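Long-range contacts in lactoylglutathione lyase (Pseudomonas aeruginosa, PDB 4MTS), which belongs to the glyoxalase/bleomycin resistance/dioxygenase superfamily and assembles as a metal-binding dimer with nickel bound where its two subunits meet: residues E18-A23 and L113-G118; I77-A82 and V121-K126. One frame throughout, in Å; residues are numbered along the deposited sequence.

Overall arrangement
Contact 1 packs helix 13-23 against the end of strand 109-114 and the turn after it; contact 2 pairs strands 72-79 and 120-125 side by side. Their centres lie about 14 Å apart, and the chain joins them directly, since strands 109-114 and 120-125 follow one another and are neighbours in the same sheet. Val121 of contact 2 reaches back to the helix, its CG2 lying 4.1 Å from Phe19 CE2, and Leu113 CG packs 3.9 Å from Leu123 CD1. Contact 2 holds Glu122, a ligand of the nickel ion, whereas the side chain of Leu113 in contact 1 remains about 13 Å from that metal.

Contact 1 (E18-A23 and L113-G118); sequences EFYTRA and LEDPDG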
loop_
_atom_site.group_PDB
_atom_site.type_symbol
_atom_site.label_atom_id
_atom_site.label_comp_id
_atom_site.label_asym_id
_atom_site.label_seq_id
_atom_site.Cartn_x
_atom_site.Cartn_y
_atom_site.Cartn_z
ATOM N N GLU A 18 14.888 -8.215 6.142
ATOM C CA GLU A 18 15.476 -8.059 7.478
ATOM C C GLU A 18 14.760 -6.916 8.211
ATOM O O GLU A 18 14.421 -7.073 9.368
ATOM C CB GLU A 18 16.970 -7.748 7.368
ATOM C CG GLU A 18 17.795 -8.912 6.836
ATOM C CD GLU A 18 17.543 -10.213 7.574
ATOM O OE1 GLU A 18 17.783 -10.253 8.800
ATOM O OE2 GLU A 18 17.008 -11.156 6.950
ATOM N N PHE A 19 14.507 -5.803 7.524
ATOM C CA PHE A 19 13.772 -4.685 8.148
ATOM C C PHE A 19 12.374 -5.112 8.556
ATOM O O PHE A 19 11.989 -4.896 9.702
ATOM C CB PHE A 19 13.711 -3.487 7.195
ATOM C CG PHE A 19 12.835 -2.352 7.679
ATOM C CD1 PHE A 19 13.326 -1.403 8.576
ATOM C CD2 PHE A 19 11.531 -2.214 7.219
ATOM C CE1 PHE A 19 12.511 -0.354 9.031
ATOM C CE2 PHE A 19 10.714 -1.171 7.682
ATOM C CZ PHE A 19 11.206 -0.248 8.583
ATOM N N TYR A 20 11.553 -5.614 7.591
ATOM C CA TYR A 20 10.179 -5.959 7.914
ATOM C C TYR A 20 10.019 -7.007 8.990
ATOM O O TYR A 20 9.124 -6.879 9.826
ATOM C CB TYR A 20 9.355 -6.268 6.637
ATOM C CG TYR A 20 9.158 -4.985 5.853
ATOM C CD1 TYR A 20 8.215 -4.041 6.255
ATOM C CD2 TYR A 20 9.998 -4.660 4.792
ATOM C CE1 TYR A 20 8.074 -2.827 5.579
ATOM C CE2 TYR A 20 9.899 -3.433 4.138
ATOM C CZ TYR A 20 8.909 -2.533 4.517
ATOM O OH TYR A 20 8.774 -1.334 3.847
ATOM N N THR A 21 10.913 -8.018 8.999
ATOM C CA THR A 21 10.803 -9.072 10.006
ATOM C C THR A 21 11.438 -8.692 11.327
ATOM O O THR A 21 10.876 -9.045 12.352
ATOM C CB THR A 21 11.375 -10.429 9.511
ATOM O OG1 THR A 21 12.776 -10.273 9.254
ATOM C CG2 THR A 21 10.656 -10.959 8.285
ATOM N N ARG A 22 12.621 -8.061 11.316
ATOM C CA ARG A 22 13.343 -7.723 12.560
ATOM C C ARG A 22 12.822 -6.467 13.243
ATOM O O ARG A 22 12.525 -6.504 14.438
ATOM C CB ARG A 22 14.844 -7.573 12.329
ATOM C CG ARG A 22 15.602 -8.803 11.867
ATOM C CD ARG A 22 17.098 -8.544 12.041
ATOM N NE ARG A 22 17.866 -8.649 10.796
ATOM C CZ ARG A 22 19.174 -8.397 10.691
ATOM N NH1 ARG A 22 19.872 -8.010 11.754
ATOM N NH2 ARG A 22 19.787 -8.512 9.521
ATOM N N ALA A 23 12.798 -5.330 12.519
ATOM C CA ALA A 23 12.317 -4.078 13.096
ATOM C C ALA A 23 10.803 -4.090 13.310
ATOM O O ALA A 23 10.320 -3.559 14.322
ATOM C CB ALA A 23 12.732 -2.897 12.218
ATOM N N LEU A 113 9.003 5.655 10.213
ATOM C CA LEU A 113 10.274 4.969 9.966
ATOM C C LEU A 113 10.506 5.017 8.479
ATOM O O LEU A 113 9.565 5.254 7.704
ATOM C CB LEU A 113 10.173 3.472 10.367
ATOM C CG LEU A 113 9.617 3.077 11.744
ATOM C CD1 LEU A 113 9.678 1.529 11.924
ATOM C CD2 LEU A 113 10.406 3.769 12.873
ATOM N N GLU A 114 11.749 4.728 8.055
ATOM C CA GLU A 114 12.000 4.512 6.651
ATOM C C GLU A 114 12.625 3.160 6.542
ATOM O O GLU A 114 13.513 2.831 7.340
ATOM C CB GLU A 114 12.884 5.556 6.011
ATOM C CG GLU A 114 12.114 6.731 5.451
ATOM C CD GLU A 114 13.039 7.709 4.750
ATOM O OE1 GLU A 114 12.580 8.825 4.416
ATOM O OE2 GLU A 114 14.229 7.368 4.553
ATOM N N ASP A 115 12.173 2.357 5.577
ATOM C CA ASP A 115 12.785 1.044 5.359
ATOM C C ASP A 115 14.114 1.257 4.600
ATOM O O ASP A 115 14.468 2.401 4.226
ATOM C CB ASP A 115 11.792 0.099 4.584
ATOM C CG ASP A 115 11.582 0.323 3.084
ATOM O OD1 ASP A 115 12.316 1.145 2.481
ATOM O OD2 ASP A 115 10.781 -0.402 2.496
ATOM N N PRO A 116 14.898 0.189 4.347
ATOM C CA PRO A 116 16.198 0.380 3.671
ATOM C C PRO A 116 16.160 1.064 2.313
ATOM O O PRO A 116 17.121 1.744 1.940
ATOM C CB PRO A 116 16.766 -1.047 3.586
ATOM C CG PRO A 116 16.164 -1.743 4.759
ATOM C CD PRO A 116 14.731 -1.218 4.769
ATOM N N ASP A 117 15.052 0.889 1.561
ATOM C CA ASP A 117 14.879 1.539 0.275
ATOM C C ASP A 117 14.361 2.977 0.403
ATOM O O ASP A 117 14.242 3.659 -0.616
ATOM C CB ASP A 117 13.956 0.726 -0.622
ATOM C CG ASP A 117 14.625 -0.560 -1.029
ATOM O OD1 ASP A 117 15.281 -0.572 -2.089
ATOM O OD2 ASP A 117 14.517 -1.542 -0.270
ATOM N N GLY A 118 14.001 3.388 1.609
ATOM C CA GLY A 118 13.498 4.744 1.810
ATOM C C GLY A 118 11.990 4.884 1.817
ATOM O O GLY A 118 11.491 6.008 1.924
#
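Asp115 meets two consecutive aromatic residues of the helix, Phe19 through its CA and CB and Tyr20 through its carboxylate. Its CA stands 3.7 Å from the centroid of the Phe19 ring and nearly on the ring normal, a CH-pi contact over the face, while Asp115 CB comes within 3.5 Å of Phe19 CD2. Phe19 has its CG anti to the backbone N (chi1 173°), which brings the ring out to the loop. At the root of the side chain Pro116 CD packs 3.5 Å from Phe19 CB, and at the far end Leu113 CD1 lies 4.1 Å from CZ of the same ring. The Tyr20 hydroxyl donates a short hydrogen bond, OH to Asp115 OD2 2.6 Å, arriving on the anti side of the carboxylate and somewhat out of its plane; ring and carboxylate stand almost perpendicular. The loop is a type I beta turn from Asp115 to Gly118, linking the antiparallel strands 109-114 and 120-125, and it is here that helix 13-23 rests on the hairpin. Gly118 N closes the turn on Asp115 O at 2.8 Å, and Gly118 itself has a positive phi that suits glycine. The other carboxylate oxygen, Asp115 OD1, serves the turn: it takes a weak bond from Asp117 N and another hydrogen bond from Tyr119 N, so one buried side chain ties helix and turn together. Further out, Tyr94 meets the Phe19 ring edge-to-face, Tyr20 packs on Leu55 and Leu57 of strand 54-60, and Asp117 OD1 accepts a hydrogen bond from Ala11 N.

Contact 2 (I77-A82 and V121-K126); sequences IEVEDA and VELIQK. With NI (nickel (II) ion), chain E.
Gln125 continues the pairing of two parallel strands with its side chain, its OE1 accepting a hydrogen bond from N of Ala82 (2.9 Å), the first residue of the helix that follows the partner strand after a two-residue loop. Strands 72-79 and 120-125 are parallel neighbours in a mixed sheet of the glyoxalase superfamily fold, with Ile77, Glu78 and Val79 opposite Leu123, Ile124 and Gln125. Four backbone bonds bind them: Ile77 N to Glu122 O, Ile124 N to Ile77 O, Val79 N to Ile124 O and Lys126 N to Val79 O. Three are nearly in line with their carbonyls, but Val79 N approaches Ile124 O from above the carbonyl plane, 39° out of it. On the face carrying Ile77 and Val79, Val79 CG1 lies 4.2 Å from Leu123 CD2; Ile77 CD1 meets Val121 CG1 at 3.6 Å, and Val79 and Leu123 both touch Thr85 of helix 82-91. On the other face the extended chain of Lys126 runs across Glu78, with CG 3.6 Å from Glu78 CD. Their charged ends remain apart; Glu78 OE1 instead forms a salt bridge with Arg2 of the second subunit, whose strand pairs with Glu78 and carries the sheet across the interface. Glu122 also faces that subunit: its OE1 binds nickel at 2.1 Å together with His74 and with His5 and Glu56 of the second subunit. Asp81, at the N-cap of helix 82-91, uses OD1 to hold Val84 N. With chi1 at -171° the Gln125 chain runs out away from its own backbone N and carries the amide to the helix start, where a water donates to both Gln125 OE1 (2.6 Å) and Asp81 OD1 (3.2 Å).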
loop_
_atom_site.group_PDB
_atom_site.type_symbol
_atom_site.label_atom_id
_atom_site.label_comp_id
_atom_site.label_asym_id
_atom_site.label_seq_id
_atom_site.Cartn_x
_atom_site.Cartn_y
_atom_site.Cartn_z
ATOM N N ILE A 77 1.125 0.959 10.082
ATOM C CA ILE A 77 1.041 -0.229 10.955
ATOM C C ILE A 77 0.572 0.165 12.365
ATOM O O ILE A 77 1.003 1.177 12.897
ATOM C CB ILE A 77 2.402 -0.974 10.975
ATOM C CG1 ILE A 77 2.762 -1.463 9.537
ATOM C CG2 ILE A 77 2.365 -2.180 11.932
ATOM C CD1 ILE A 77 4.228 -1.798 9.382
ATOM N N GLU A 78 -0.346 -0.610 12.918
ATOM C CA GLU A 78 -0.844 -0.383 14.269
ATOM C C GLU A 78 0.144 -0.992 15.243
ATOM O O GLU A 78 0.530 -2.134 15.066
ATOM C CB GLU A 78 -2.243 -0.985 14.441
ATOM C CG GLU A 78 -2.813 -0.800 15.835
ATOM C CD GLU A 78 -4.250 -1.271 15.900
ATOM O OE1 GLU A 78 -4.484 -2.497 15.809
ATOM O OE2 GLU A 78 -5.145 -0.401 15.927
ATOM N N VAL A 79 0.580 -0.219 16.251
ATOM C CA VAL A 79 1.559 -0.708 17.236
ATOM C C VAL A 79 1.051 -0.501 18.684
ATOM O O VAL A 79 0.258 0.405 18.938
ATOM C CB VAL A 79 2.972 -0.084 17.035
ATOM C CG1 VAL A 79 3.569 -0.450 15.677
ATOM C CG2 VAL A 79 2.960 1.435 17.229
ATOM N N GLU A 80 1.532 -1.324 19.622
ATOM C CA GLU A 80 1.157 -1.217 21.040
ATOM C C GLU A 80 1.738 0.067 21.651
ATOM O O GLU A 80 1.039 0.787 22.370
ATOM C CB GLU A 80 1.667 -2.463 21.799
ATOM C CG GLU A 80 0.901 -2.741 23.083
ATOM C CD GLU A 80 1.494 -3.828 23.960
ATOM O OE1 GLU A 80 0.767 -4.799 24.268
ATOM O OE2 GLU A 80 2.679 -3.708 24.347
ATOM N N ASP A 81 2.994 0.374 21.316
ATOM C CA ASP A 81 3.727 1.521 21.834
ATOM C C ASP A 81 4.683 1.987 20.762
ATOM O O ASP A 81 5.679 1.319 20.500
ATOM C CB ASP A 81 4.542 1.068 23.072
ATOM C CG ASP A 81 5.140 2.181 23.897
ATOM O OD1 ASP A 81 5.769 3.086 23.311
ATOM O OD2 ASP A 81 5.027 2.118 25.131
ATOM N N ALA A 82 4.403 3.149 20.161
ATOM C CA ALA A 82 5.223 3.719 19.102
ATOM C C ALA A 82 6.643 4.075 19.535
ATOM O O ALA A 82 7.571 3.846 18.765
ATOM C CB ALA A 82 4.520 4.916 18.482
ATOM N N VAL A 121 7.138 4.215 6.564
ATOM C CA VAL A 121 6.262 3.371 7.367
ATOM C C VAL A 121 5.715 4.231 8.489
ATOM O O VAL A 121 6.473 4.792 9.284
ATOM C CB VAL A 121 6.972 2.087 7.897
ATOM C CG1 VAL A 121 6.033 1.286 8.784
ATOM C CG2 VAL A 121 7.495 1.231 6.744
ATOM N N GLU A 122 4.398 4.363 8.523
ATOM C CA GLU A 122 3.719 5.149 9.548
ATOM C C GLU A 122 3.315 4.223 10.680
ATOM O O GLU A 122 2.608 3.224 10.469
ATOM C CB GLU A 122 2.478 5.806 8.913
ATOM C CG GLU A 122 1.659 6.690 9.860
ATOM C CD GLU A 122 0.565 7.434 9.124
ATOM O OE1 GLU A 122 -0.303 6.765 8.529
ATOM O OE2 GLU A 122 0.641 8.683 9.042
ATOM N N LEU A 123 3.746 4.556 11.886
ATOM C CA LEU A 123 3.340 3.782 13.072
ATOM C C LEU A 123 2.243 4.538 13.802
ATOM O O LEU A 123 2.407 5.720 14.084
ATOM C CB LEU A 123 4.537 3.561 14.014
ATOM C CG LEU A 123 5.803 2.985 13.413
ATOM C CD1 LEU A 123 6.890 2.825 14.500
ATOM C CD2 LEU A 123 5.537 1.657 12.684
ATOM N N ILE A 124 1.129 3.877 14.085
ATOM C CA ILE A 124 -0.002 4.508 14.778
ATOM C C ILE A 124 -0.282 3.715 16.031
ATOM O O ILE A 124 -0.601 2.530 15.959
ATOM C CB ILE A 124 -1.252 4.663 13.874
ATOM C CG1 ILE A 124 -0.880 5.407 12.573
ATOM C CG2 ILE A 124 -2.385 5.409 14.664
ATOM C CD1 ILE A 124 -2.061 5.624 11.533
ATOM N N GLN A 125 -0.100 4.342 17.191
ATOM C CA GLN A 125 -0.307 3.657 18.467
ATOM C C GLN A 125 -1.760 3.260 18.698
ATOM O O GLN A 125 -2.650 4.099 18.572
ATOM C CB GLN A 125 0.205 4.536 19.621
ATOM C CG GLN A 125 0.218 3.809 20.969
ATOM C CD GLN A 125 1.181 4.523 21.861
ATOM O OE1 GLN A 125 2.342 4.739 21.500
ATOM N NE2 GLN A 125 0.699 4.971 23.004
ATOM N N LYS A 126 -1.990 1.990 19.070
ATOM C CA LYS A 126 -3.312 1.408 19.344
ATOM C C LYS A 126 -4.092 2.225 20.360
ATOM O O LYS A 126 -3.522 2.693 21.355
ATOM C CB LYS A 126 -3.179 -0.054 19.795
ATOM C CG LYS A 126 -4.423 -0.895 19.506
ATOM C CD LYS A 126 -4.202 -2.365 19.836
ATOM C CE LYS A 126 -5.508 -3.095 20.037
ATOM N NZ LYS A 126 -5.296 -4.537 20.338
HETATM NI NI NI E . -1.576 7.246 6.905
HETATM O O HOH W 1 -1.589 0.918 22.597
HETATM O O HOH W 2 4.557 5.914 22.346
#